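Side-chain contacts in AtxE2 (Asticcacaulis excentricus, PDB 5TXE), which hydrolyses the isopeptide bond of the lasso peptides Astexin-2 and Astexin-3, turning these threaded substrates into linear peptides: residues Pro390-Asp393 with Leu394-Arg398; Ser491-Arg494 with Asn495-Asn498; Arg652-Asp655 with Trp656-Trp660; Pro669-Ala672 with Ala673-Asp676. The protein carries 1 engineered substitution. All coordinates share one frame; numbering follows the deposited sequence.

Contact 1: residues Pro390-Asp393 with Leu394-Arg398; sequences PNPD and LSRYR
The guanidinium of R396 lies with one face against P392 and D393. P392 CB sits on this face near its rim, 3.1 Å from R396 NH1. D393 N lies over the same face, also off centre. The proline and arginine side chains cross at about a right angle, and R396 reaches back along the chain with a bend at chi3 (-146°). Next to this, D393 opens an Asx turn into the 3-10 segment 394-396. Its CG is anti to the backbone N (chi1 -158°), which swings the carboxylate forward to S395. OD1 of D393 takes the N-H of S395 at 3.1 Å, on the anti side and 31° out of the carboxylate plane. OG of S395 adds a weak hydrogen bond to the same OD1, 2.9 Å away. R396 N donates to D393 O at 3.1 Å. L394 packs on P371. This is a surface loop, leading from strand 384-388 of a four-stranded antiparallel sheet to strand 401-408 of the mixed sheet. The two bonds to OD1 fix the carboxylate's rotation and hold the start of the turn. OD2 of D393 is 6.2 Å from NE of R396; the opposite charges probably attract only weakly, and the guanidinium rests on P392 by packing.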
loop_
_atom_site.group_PDB
_atom_site.type_symbol
_atom_site.label_atom_id
_atom_site.label_comp_id
_atom_site.label_asym_id
_atom_site.label_seq_id
_atom_site.Cartn_x
_atom_site.Cartn_y
_atom_site.Cartn_z
ATOM N N PRO A 390 13.040 -14.815 -0.881
ATOM C CA PRO A 390 12.067 -15.884 -0.909
ATOM C C PRO A 390 11.708 -16.226 -2.338
ATOM O O PRO A 390 10.979 -17.170 -2.534
ATOM C CB PRO A 390 10.855 -15.289 -0.157
ATOM C CG PRO A 390 10.935 -13.840 -0.429
ATOM C CD PRO A 390 12.411 -13.520 -0.547
ATOM N N ASN A 391 12.148 -15.459 -3.330
ATOM C CA ASN A 391 11.941 -15.857 -4.702
ATOM C C ASN A 391 13.245 -16.390 -5.407
ATOM O O ASN A 391 14.325 -16.127 -4.958
ATOM C CB ASN A 391 11.307 -14.685 -5.438
ATOM C CG ASN A 391 9.876 -14.421 -4.968
ATOM O OD1 ASN A 391 9.002 -15.287 -5.093
ATOM N ND2 ASN A 391 9.635 -13.256 -4.401
ATOM N N PRO A 392 13.127 -17.194 -6.491
ATOM C CA PRO A 392 14.404 -17.421 -7.201
ATOM C C PRO A 392 14.802 -16.115 -7.787
ATOM O O PRO A 392 13.995 -15.157 -7.779
ATOM C CB PRO A 392 14.038 -18.363 -8.343
ATOM C CG PRO A 392 12.558 -18.228 -8.537
ATOM C CD PRO A 392 11.989 -17.883 -7.162
ATOM N N ASP A 393 16.032 -16.093 -8.278
ATOM C CA ASP A 393 16.573 -14.986 -9.071
ATOM C C ASP A 393 15.763 -14.785 -10.388
ATOM O O ASP A 393 15.635 -15.666 -11.235
ATOM C CB ASP A 393 18.056 -15.283 -9.387
ATOM C CG ASP A 393 18.869 -14.038 -9.733
ATOM O OD1 ASP A 393 18.372 -13.118 -10.416
ATOM O OD2 ASP A 393 20.044 -13.998 -9.326
ATOM N N LEU A 394 15.252 -13.594 -10.584
ATOM C CA LEU A 394 14.445 -13.351 -11.756
ATOM C C LEU A 394 15.239 -13.198 -13.049
ATOM O O LEU A 394 14.623 -13.108 -14.123
ATOM C CB LEU A 394 13.590 -12.098 -11.541
ATOM C CG LEU A 394 12.484 -12.253 -10.521
ATOM C CD1 LEU A 394 11.734 -10.946 -10.444
ATOM C CD2 LEU A 394 11.573 -13.384 -10.944
ATOM N N SER A 395 16.574 -13.118 -12.988
ATOM C CA SER A 395 17.371 -13.215 -14.238
ATOM C C SER A 395 17.243 -14.622 -14.894
ATOM O O SER A 395 17.560 -14.754 -16.072
ATOM C CB SER A 395 18.841 -12.785 -14.060
ATOM O OG SER A 395 19.495 -13.569 -13.081
ATOM N N ARG A 396 16.750 -15.639 -14.160
ATOM C CA ARG A 396 16.151 -16.856 -14.806
ATOM C C ARG A 396 15.055 -16.601 -15.876
ATOM O O ARG A 396 14.805 -17.441 -16.715
ATOM C CB ARG A 396 15.547 -17.761 -13.750
ATOM C CG ARG A 396 16.646 -18.341 -12.896
ATOM C CD ARG A 396 16.195 -19.381 -11.887
ATOM N NE ARG A 396 17.015 -19.270 -10.679
ATOM C CZ ARG A 396 16.747 -19.903 -9.546
ATOM N NH1 ARG A 396 15.678 -20.695 -9.473
ATOM N NH2 ARG A 396 17.540 -19.736 -8.490
ATOM N N TYR A 397 14.415 -15.433 -15.839
ATOM C CA TYR A 397 13.329 -15.132 -16.725
ATOM C C TYR A 397 13.851 -14.101 -17.701
ATOM O O TYR A 397 14.822 -13.453 -17.414
ATOM C CB TYR A 397 12.132 -14.610 -15.913
ATOM C CG TYR A 397 11.404 -15.687 -15.136
ATOM C CD1 TYR A 397 10.411 -16.464 -15.729
ATOM C CD2 TYR A 397 11.697 -15.910 -13.826
ATOM C CE1 TYR A 397 9.764 -17.465 -15.020
ATOM C CE2 TYR A 397 11.049 -16.896 -13.096
ATOM C CZ TYR A 397 10.094 -17.675 -13.692
ATOM O OH TYR A 397 9.478 -18.651 -12.927
ATOM N N ARG A 398 13.233 -13.968 -18.866
ATOM C CA ARG A 398 13.599 -12.891 -19.779
ATOM C C ARG A 398 12.853 -11.651 -19.336
ATOM O O ARG A 398 11.667 -11.475 -19.628
ATOM C CB ARG A 398 13.286 -13.240 -21.246
ATOM C CG ARG A 398 14.124 -12.442 -22.260
ATOM C CD ARG A 398 14.385 -13.247 -23.553
ATOM N NE ARG A 398 13.849 -12.758 -24.851
ATOM C CZ ARG A 398 14.306 -11.686 -25.506
ATOM N NH1 ARG A 398 15.233 -10.900 -24.950
ATOM N NH2 ARG A 398 13.801 -11.371 -26.696
#

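Contact 2: residues Ser491-Arg494 with Asn495-Asn498; sequences SNWR and NRWN
This contact forms the first turn of helix 494-512, in the catalytic alpha/beta-hydrolase domain. W493 holds the N-cap position, after a tight connection from helix 482-490. N492 and W493 both have positive phi, and R494 N bonds back to S491 O across that connection. The helix then starts with two backbone bonds. W497 N donates to W493 O at 3.0 Å, nearly along the C=O axis, and N498 N donates to R494 O at 3.1 Å. The side chains of W493 and R496 cross obliquely. The aliphatic part of R496 does the touching: its CD lies 4.0 Å from CE3 of W493. The indole and guanidinium planes are 71° apart. Bends at chi2 (77°) and chi3 carry the guanidinium away from the indole to D528, its salt-bridge partner, and to T532. D528 follows A527, the engineered residue at the nucleophile position, and the R496 side chain is about 8 Å from that of A527. The W497 ring turns its edge to N492 O, which is 3.9 Å from CD1 and near the ring plane. On another side of the turn, ND2 of N498 makes a weak bond of 3.3 Å to OD1 of N495. Outside the turn, W493 stacks on F585 and gives its NE1 to F585 O. Helix 528-539 receives R496 and W497, the latter edge-to-face with F535, while N495 and R496 also pack against helix 482-490.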
loop_
_atom_site.group_PDB
_atom_site.type_symbol
_atom_site.label_atom_id
_atom_site.label_comp_id
_atom_site.label_asym_id
_atom_site.label_seq_id
_atom_site.Cartn_x
_atom_site.Cartn_y
_atom_site.Cartn_z
ATOM N N SER A 491 -10.288 21.738 -4.771
ATOM C CA SER A 491 -10.973 22.926 -5.203
ATOM C C SER A 491 -10.847 23.014 -6.698
ATOM O O SER A 491 -9.734 23.105 -7.248
ATOM C CB SER A 491 -10.351 24.169 -4.577
ATOM O OG SER A 491 -10.846 25.274 -5.275
ATOM N N ASN A 492 -11.980 22.947 -7.384
ATOM C CA ASN A 492 -11.984 23.007 -8.858
ATOM C C ASN A 492 -11.167 21.894 -9.511
ATOM O O ASN A 492 -10.664 22.033 -10.648
ATOM C CB ASN A 492 -11.516 24.401 -9.320
ATOM C CG ASN A 492 -12.536 25.471 -8.975
ATOM O OD1 ASN A 492 -13.698 25.368 -9.355
ATOM N ND2 ASN A 492 -12.126 26.448 -8.164
ATOM N N TRP A 493 -10.996 20.807 -8.755
ATOM C CA TRP A 493 -10.204 19.698 -9.201
ATOM C C TRP A 493 -8.787 20.108 -9.655
ATOM O O TRP A 493 -8.221 19.524 -10.553
ATOM C CB TRP A 493 -10.932 18.994 -10.344
ATOM C CG TRP A 493 -12.262 18.351 -9.909
ATOM C CD1 TRP A 493 -13.535 18.842 -10.100
ATOM C CD2 TRP A 493 -12.418 17.111 -9.219
ATOM N NE1 TRP A 493 -14.456 17.962 -9.600
ATOM C CE2 TRP A 493 -13.790 16.906 -9.036
ATOM C CE3 TRP A 493 -11.528 16.149 -8.764
ATOM C CZ2 TRP A 493 -14.281 15.787 -8.419
ATOM C CZ3 TRP A 493 -12.022 15.032 -8.134
ATOM C CH2 TRP A 493 -13.381 14.859 -7.982
ATOM N N ARG A 494 -8.203 21.091 -8.995
ATOM C CA ARG A 494 -6.907 21.631 -9.428
ATOM C C ARG A 494 -5.845 20.545 -9.455
ATOM O O ARG A 494 -5.179 20.386 -10.448
ATOM C CB ARG A 494 -6.477 22.847 -8.545
ATOM C CG ARG A 494 -7.181 24.176 -8.926
ATOM C CD ARG A 494 -7.026 25.344 -7.897
ATOM N NE ARG A 494 -5.608 25.749 -7.839
ATOM C CZ ARG A 494 -5.141 26.971 -7.560
ATOM N NH1 ARG A 494 -5.946 27.992 -7.295
ATOM N NH2 ARG A 494 -3.831 27.170 -7.559
ATOM N N ASN A 495 -5.724 19.732 -8.394
ATOM C CA ASN A 495 -4.708 18.702 -8.426
ATOM C C ASN A 495 -4.995 17.577 -9.428
ATOM O O ASN A 495 -4.070 17.004 -9.990
ATOM C CB ASN A 495 -4.422 18.111 -7.040
ATOM C CG ASN A 495 -3.100 17.326 -7.020
ATOM O OD1 ASN A 495 -2.093 17.783 -7.566
ATOM N ND2 ASN A 495 -3.112 16.156 -6.427
ATOM N N ARG A 496 -6.259 17.270 -9.674
ATOM C CA ARG A 496 -6.539 16.255 -10.616
ATOM C C ARG A 496 -6.098 16.681 -11.962
ATOM O O ARG A 496 -5.621 15.848 -12.759
ATOM C CB ARG A 496 -8.039 15.976 -10.681
ATOM C CG ARG A 496 -8.359 14.525 -10.792
ATOM C CD ARG A 496 -8.158 14.028 -9.384
ATOM N NE ARG A 496 -7.439 12.843 -9.325
ATOM C CZ ARG A 496 -7.132 12.231 -8.200
ATOM N NH1 ARG A 496 -7.502 12.716 -7.039
ATOM N NH2 ARG A 496 -6.481 11.095 -8.263
ATOM N N TRP A 497 -6.285 17.976 -12.282
ATOM C CA TRP A 497 -5.714 18.501 -13.560
ATOM C C TRP A 497 -4.186 18.416 -13.613
ATOM O O TRP A 497 -3.607 18.131 -14.638
ATOM C CB TRP A 497 -6.117 19.939 -13.787
ATOM C CG TRP A 497 -7.463 20.117 -14.334
ATOM C CD1 TRP A 497 -8.586 20.662 -13.700
ATOM C CD2 TRP A 497 -7.846 19.831 -15.663
ATOM N NE1 TRP A 497 -9.632 20.701 -14.593
ATOM C CE2 TRP A 497 -9.198 20.194 -15.799
ATOM C CE3 TRP A 497 -7.174 19.289 -16.756
ATOM C CZ2 TRP A 497 -9.879 20.025 -16.971
ATOM C CZ3 TRP A 497 -7.856 19.131 -17.926
ATOM C CH2 TRP A 497 -9.193 19.493 -18.033
ATOM N N ASN A 498 -3.519 18.705 -12.510
ATOM C CA ASN A 498 -2.040 18.581 -12.484
ATOM C C ASN A 498 -1.622 17.138 -12.764
ATOM O O ASN A 498 -0.613 16.855 -13.471
ATOM C CB ASN A 498 -1.517 18.998 -11.105
ATOM C CG ASN A 498 0.004 18.750 -10.925
ATOM O OD1 ASN A 498 0.834 19.120 -11.776
ATOM N ND2 ASN A 498 0.365 18.125 -9.788
#

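Contact 3: residues Arg652-Asp655 with Trp656-Trp660; sequences RTID and WFRFW
With CG2 of T653 anti to the backbone N and CG of F657 anti to the carbonyl carbon (chi1 -74°), the two side chains lie side by side and point the same way. This brings T653 CG2 to 3.9 Å from CE2 of F657, one helical turn on. I654 and R658 meet at an angle instead, CG2 of I654 4.0 Å from CD of R658. The arginine end goes to Q664, hydrogen-bonded through NH2. Four backbone bonds join the two segments in regular i to i+4 order. The shortest runs from W656 N to R652 O, 2.8 Å, and the straightest from F657 N to T653 O. Among the aromatic groups, NE1 of W660 stands 3.0 Å above one face of W656, towards its rim. F659 CD2 lies over the centre of the W660 ring. With an alanine in place of F657, the methyl of T653 would probably lose its aromatic neighbour and a gap would open beside V547 and F462. The contact is interior packing of helix 643-662. T653, W656 and F657 face strand 545-548 of the central mixed sheet, and R652 and W656 also touch L603 on strand 602-607. D655 and F659 look instead to helix 672-684, and W656 meets W678 of that helix edge-to-face.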
loop_
_atom_site.group_PDB
_atom_site.type_symbol
_atom_site.label_atom_id
_atom_site.label_comp_id
_atom_site.label_asym_id
_atom_site.label_seq_id
_atom_site.Cartn_x
_atom_site.Cartn_y
_atom_site.Cartn_z
ATOM N N ARG A 652 -7.646 -10.830 -17.466
ATOM C CA ARG A 652 -8.648 -10.132 -18.194
ATOM C C ARG A 652 -8.156 -8.726 -18.594
ATOM O O ARG A 652 -8.574 -8.169 -19.610
ATOM C CB ARG A 652 -9.927 -10.055 -17.366
ATOM C CG ARG A 652 -11.117 -9.575 -18.184
ATOM C CD ARG A 652 -12.365 -9.477 -17.296
ATOM N NE ARG A 652 -13.001 -10.774 -17.044
ATOM C CZ ARG A 652 -12.953 -11.439 -15.896
ATOM N NH1 ARG A 652 -12.266 -11.010 -14.911
ATOM N NH2 ARG A 652 -13.582 -12.598 -15.775
ATOM N N THR A 653 -7.364 -8.107 -17.742
ATOM C CA THR A 653 -6.888 -6.808 -18.053
ATOM C C THR A 653 -5.901 -6.857 -19.245
ATOM O O THR A 653 -5.962 -6.012 -20.123
ATOM C CB THR A 653 -6.215 -6.188 -16.843
ATOM O OG1 THR A 653 -7.238 -5.736 -15.976
ATOM C CG2 THR A 653 -5.370 -4.994 -17.245
ATOM N N ILE A 654 -5.049 -7.884 -19.300
ATOM C CA ILE A 654 -4.196 -8.090 -20.477
ATOM C C ILE A 654 -5.041 -8.366 -21.701
ATOM O O ILE A 654 -4.811 -7.778 -22.759
ATOM C CB ILE A 654 -3.196 -9.208 -20.249
ATOM C CG1 ILE A 654 -2.173 -8.747 -19.247
ATOM C CG2 ILE A 654 -2.457 -9.587 -21.518
ATOM C CD1 ILE A 654 -1.329 -9.866 -18.682
ATOM N N ASP A 655 -6.042 -9.222 -21.578
ATOM C CA ASP A 655 -6.857 -9.532 -22.727
ATOM C C ASP A 655 -7.547 -8.260 -23.226
ATOM O O ASP A 655 -7.728 -8.050 -24.426
ATOM C CB ASP A 655 -7.959 -10.536 -22.395
ATOM C CG ASP A 655 -7.460 -11.948 -22.088
ATOM O OD1 ASP A 655 -6.267 -12.247 -22.291
ATOM O OD2 ASP A 655 -8.271 -12.774 -21.600
ATOM N N TRP A 656 -7.998 -7.448 -22.294
ATOM C CA TRP A 656 -8.759 -6.275 -22.656
ATOM C C TRP A 656 -7.891 -5.337 -23.487
ATOM O O TRP A 656 -8.337 -4.858 -24.532
ATOM C CB TRP A 656 -9.242 -5.570 -21.417
ATOM C CG TRP A 656 -10.007 -4.340 -21.568
ATOM C CD1 TRP A 656 -9.546 -3.085 -21.350
ATOM C CD2 TRP A 656 -11.392 -4.211 -21.785
ATOM N NE1 TRP A 656 -10.543 -2.169 -21.467
ATOM C CE2 TRP A 656 -11.700 -2.830 -21.747
ATOM C CE3 TRP A 656 -12.411 -5.112 -22.054
ATOM C CZ2 TRP A 656 -12.961 -2.342 -21.983
ATOM C CZ3 TRP A 656 -13.707 -4.610 -22.248
ATOM C CH2 TRP A 656 -13.979 -3.262 -22.162
ATOM N N PHE A 657 -6.707 -5.018 -22.978
ATOM C CA PHE A 657 -5.805 -4.147 -23.731
ATOM C C PHE A 657 -5.303 -4.756 -25.058
ATOM O O PHE A 657 -5.218 -4.055 -26.063
ATOM C CB PHE A 657 -4.675 -3.677 -22.869
ATOM C CG PHE A 657 -5.071 -2.625 -21.856
ATOM C CD1 PHE A 657 -5.754 -1.522 -22.237
ATOM C CD2 PHE A 657 -4.831 -2.815 -20.531
ATOM C CE1 PHE A 657 -6.166 -0.592 -21.307
ATOM C CE2 PHE A 657 -5.207 -1.881 -19.586
ATOM C CZ PHE A 657 -5.844 -0.753 -19.980
ATOM N N ARG A 658 -5.065 -6.055 -25.105
ATOM C CA ARG A 658 -4.744 -6.696 -26.384
ATOM C C ARG A 658 -5.876 -6.564 -27.384
ATOM O O ARG A 658 -5.636 -6.339 -28.579
ATOM C CB ARG A 658 -4.419 -8.167 -26.230
ATOM C CG ARG A 658 -3.100 -8.402 -25.551
ATOM C CD ARG A 658 -2.744 -9.900 -25.469
ATOM N NE ARG A 658 -2.322 -10.380 -26.769
ATOM C CZ ARG A 658 -2.762 -11.467 -27.397
ATOM N NH1 ARG A 658 -3.615 -12.323 -26.842
ATOM N NH2 ARG A 658 -2.281 -11.716 -28.602
ATOM N N PHE A 659 -7.115 -6.673 -26.904
ATOM C CA PHE A 659 -8.268 -6.585 -27.765
ATOM C C PHE A 659 -8.413 -5.168 -28.328
ATOM O O PHE A 659 -8.539 -5.010 -29.534
ATOM C CB PHE A 659 -9.564 -7.058 -27.042
ATOM C CG PHE A 659 -10.836 -6.962 -27.877
ATOM C CD1 PHE A 659 -11.197 -7.959 -28.720
ATOM C CD2 PHE A 659 -11.631 -5.848 -27.805
ATOM C CE1 PHE A 659 -12.337 -7.845 -29.508
ATOM C CE2 PHE A 659 -12.780 -5.741 -28.544
ATOM C CZ PHE A 659 -13.136 -6.737 -29.392
ATOM N N TRP A 660 -8.423 -4.151 -27.475
ATOM C CA TRP A 660 -8.723 -2.835 -27.925
ATOM C C TRP A 660 -7.549 -2.118 -28.482
ATOM O O TRP A 660 -7.743 -1.273 -29.352
ATOM C CB TRP A 660 -9.261 -1.985 -26.822
ATOM C CG TRP A 660 -10.576 -2.476 -26.293
ATOM C CD1 TRP A 660 -10.794 -3.139 -25.123
ATOM C CD2 TRP A 660 -11.846 -2.279 -26.898
ATOM N NE1 TRP A 660 -12.147 -3.353 -24.954
ATOM C CE2 TRP A 660 -12.807 -2.841 -26.044
ATOM C CE3 TRP A 660 -12.260 -1.685 -28.098
ATOM C CZ2 TRP A 660 -14.147 -2.831 -26.337
ATOM C CZ3 TRP A 660 -13.595 -1.677 -28.400
ATOM C CH2 TRP A 660 -14.531 -2.261 -27.516
#

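Contact 4: residues Pro669-Ala672 with Ala673-Asp676; sequences PDKA and AQYD
K671 lays its CB beside the ring of Y675, 3.8 Å from CE2. The lysine has CG anti to its carbonyl carbon (chi1 -72°), and the extended chain carries NZ to salt bridges with D655 and D666. Y675 points the same way, and its OH accepts the N-H of D666. Q674 is extended beyond CG; the turn of its amide (chi3 -76°) sets NE2 3.6 Å above one face of the Y675 ring, near the rim. That NE2 also bonds to D655. A leucine in place of Y675 has no hydroxyl or ring, and would probably leave D666 N without its acceptor and the Q674 amide without the flat surface beneath it. All this happens at the first turn of helix 672-684, the last helix modelled. Two waters stand where direct i to i+4 bonds would be. One bridges P669 O and A673 N. The other bridges D670 O and Q674 N, 3.0 Å from each. Direct bonding then takes over: Y675 N donates to K671 O at 3.1 Å, and D676 N donates to A672 O at 2.9 Å. The carboxylate of D676 turns back beside A672 O, its CG 3.3 Å away, and its OD1 makes a long, weak ion pair with R679.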
loop_
_atom_site.group_PDB
_atom_site.type_symbol
_atom_site.label_atom_id
_atom_site.label_comp_id
_atom_site.label_asym_id
_atom_site.label_seq_id
_atom_site.Cartn_x
_atom_site.Cartn_y
_atom_site.Cartn_z
ATOM N N PRO A 669 -10.618 -21.797 -26.072
ATOM C CA PRO A 669 -12.087 -21.874 -26.160
ATOM C C PRO A 669 -12.832 -21.363 -24.921
ATOM O O PRO A 669 -13.973 -20.909 -25.040
ATOM C CB PRO A 669 -12.350 -23.378 -26.409
ATOM C CG PRO A 669 -11.044 -23.926 -26.874
ATOM C CD PRO A 669 -10.011 -23.140 -26.110
ATOM N N ASP A 670 -12.197 -21.400 -23.755
ATOM C CA ASP A 670 -12.812 -20.836 -22.535
ATOM C C ASP A 670 -12.833 -19.292 -22.484
ATOM O O ASP A 670 -13.367 -18.745 -21.538
ATOM C CB ASP A 670 -12.155 -21.372 -21.248
ATOM C CG ASP A 670 -10.678 -21.038 -21.161
ATOM O OD1 ASP A 670 -9.923 -21.468 -22.065
ATOM O OD2 ASP A 670 -10.281 -20.343 -20.206
ATOM N N LYS A 671 -12.289 -18.613 -23.507
ATOM C CA LYS A 671 -12.424 -17.165 -23.633
ATOM C C LYS A 671 -13.364 -16.711 -24.718
ATOM O O LYS A 671 -13.577 -15.513 -24.896
ATOM C CB LYS A 671 -11.070 -16.575 -23.896
ATOM C CG LYS A 671 -10.213 -16.624 -22.656
ATOM C CD LYS A 671 -8.808 -16.090 -22.924
ATOM C CE LYS A 671 -7.966 -16.186 -21.661
ATOM N NZ LYS A 671 -6.708 -15.433 -21.822
ATOM N N ALA A 672 -13.951 -17.652 -25.436
ATOM C CA ALA A 672 -14.777 -17.349 -26.592
ATOM C C ALA A 672 -15.964 -16.487 -26.253
ATOM O O ALA A 672 -16.295 -15.532 -26.974
ATOM C CB ALA A 672 -15.243 -18.643 -27.250
ATOM N N ALA A 673 -16.596 -16.771 -25.127
ATOM C CA ALA A 673 -17.759 -15.961 -24.702
ATOM C C ALA A 673 -17.350 -14.528 -24.351
ATOM O O ALA A 673 -18.079 -13.582 -24.603
ATOM C CB ALA A 673 -18.461 -16.612 -23.516
ATOM N N GLN A 674 -16.174 -14.378 -23.765
ATOM C CA GLN A 674 -15.670 -13.056 -23.425
ATOM C C GLN A 674 -15.468 -12.239 -24.683
ATOM O O GLN A 674 -15.929 -11.127 -24.772
ATOM C CB GLN A 674 -14.375 -13.194 -22.652
ATOM C CG GLN A 674 -13.457 -11.982 -22.632
ATOM C CD GLN A 674 -12.145 -12.321 -21.926
ATOM O OE1 GLN A 674 -12.116 -12.394 -20.717
ATOM N NE2 GLN A 674 -11.084 -12.514 -22.673
ATOM N N TYR A 675 -14.812 -12.804 -25.682
ATOM C CA TYR A 675 -14.653 -12.078 -26.956
ATOM C C TYR A 675 -15.954 -11.857 -27.757
ATOM O O TYR A 675 -16.111 -10.814 -28.426
ATOM C CB TYR A 675 -13.571 -12.737 -27.818
ATOM C CG TYR A 675 -12.190 -12.615 -27.188
ATOM C CD1 TYR A 675 -11.553 -11.359 -27.038
ATOM C CD2 TYR A 675 -11.518 -13.733 -26.741
ATOM C CE1 TYR A 675 -10.289 -11.252 -26.443
ATOM C CE2 TYR A 675 -10.269 -13.641 -26.147
ATOM C CZ TYR A 675 -9.646 -12.391 -26.016
ATOM O OH TYR A 675 -8.391 -12.374 -25.472
ATOM N N ASP A 676 -16.918 -12.758 -27.649
ATOM C CA ASP A 676 -18.270 -12.419 -28.184
ATOM C C ASP A 676 -18.795 -11.119 -27.584
ATOM O O ASP A 676 -19.268 -10.223 -28.279
ATOM C CB ASP A 676 -19.297 -13.540 -27.912
ATOM C CG ASP A 676 -19.022 -14.824 -28.720
ATOM O OD1 ASP A 676 -18.234 -14.775 -29.711
ATOM O OD2 ASP A 676 -19.577 -15.887 -28.341
HETATM O O HOH W 1 -16.069 -19.491 -23.567
HETATM O O HOH W 2 -15.390 -16.588 -21.920
#

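How the contacts relate
Each contact is local, within one continuous stretch of chain, and the four follow one another without nesting or crossing. Contact 1 comes first, in the loop from strand 384-388, an outermost strand of a four-stranded antiparallel sheet, to strand 401-408 at the edge of the mixed sheet. Contact 2 turns the chain from helix 482-490 into helix 494-512, near the catalytic residues. Contact 3 lies within helix 643-662, and contact 4 starts helix 672-684. Contacts 3 and 4 alone touch, with centres 13 Å apart. They join the two C-terminal helices through D655, which meets K671 and Q674, and through F659 packed on Y675. Nearest atoms of contact 3 lie about 13 Å from contact 1 and about 17 Å from contact 2.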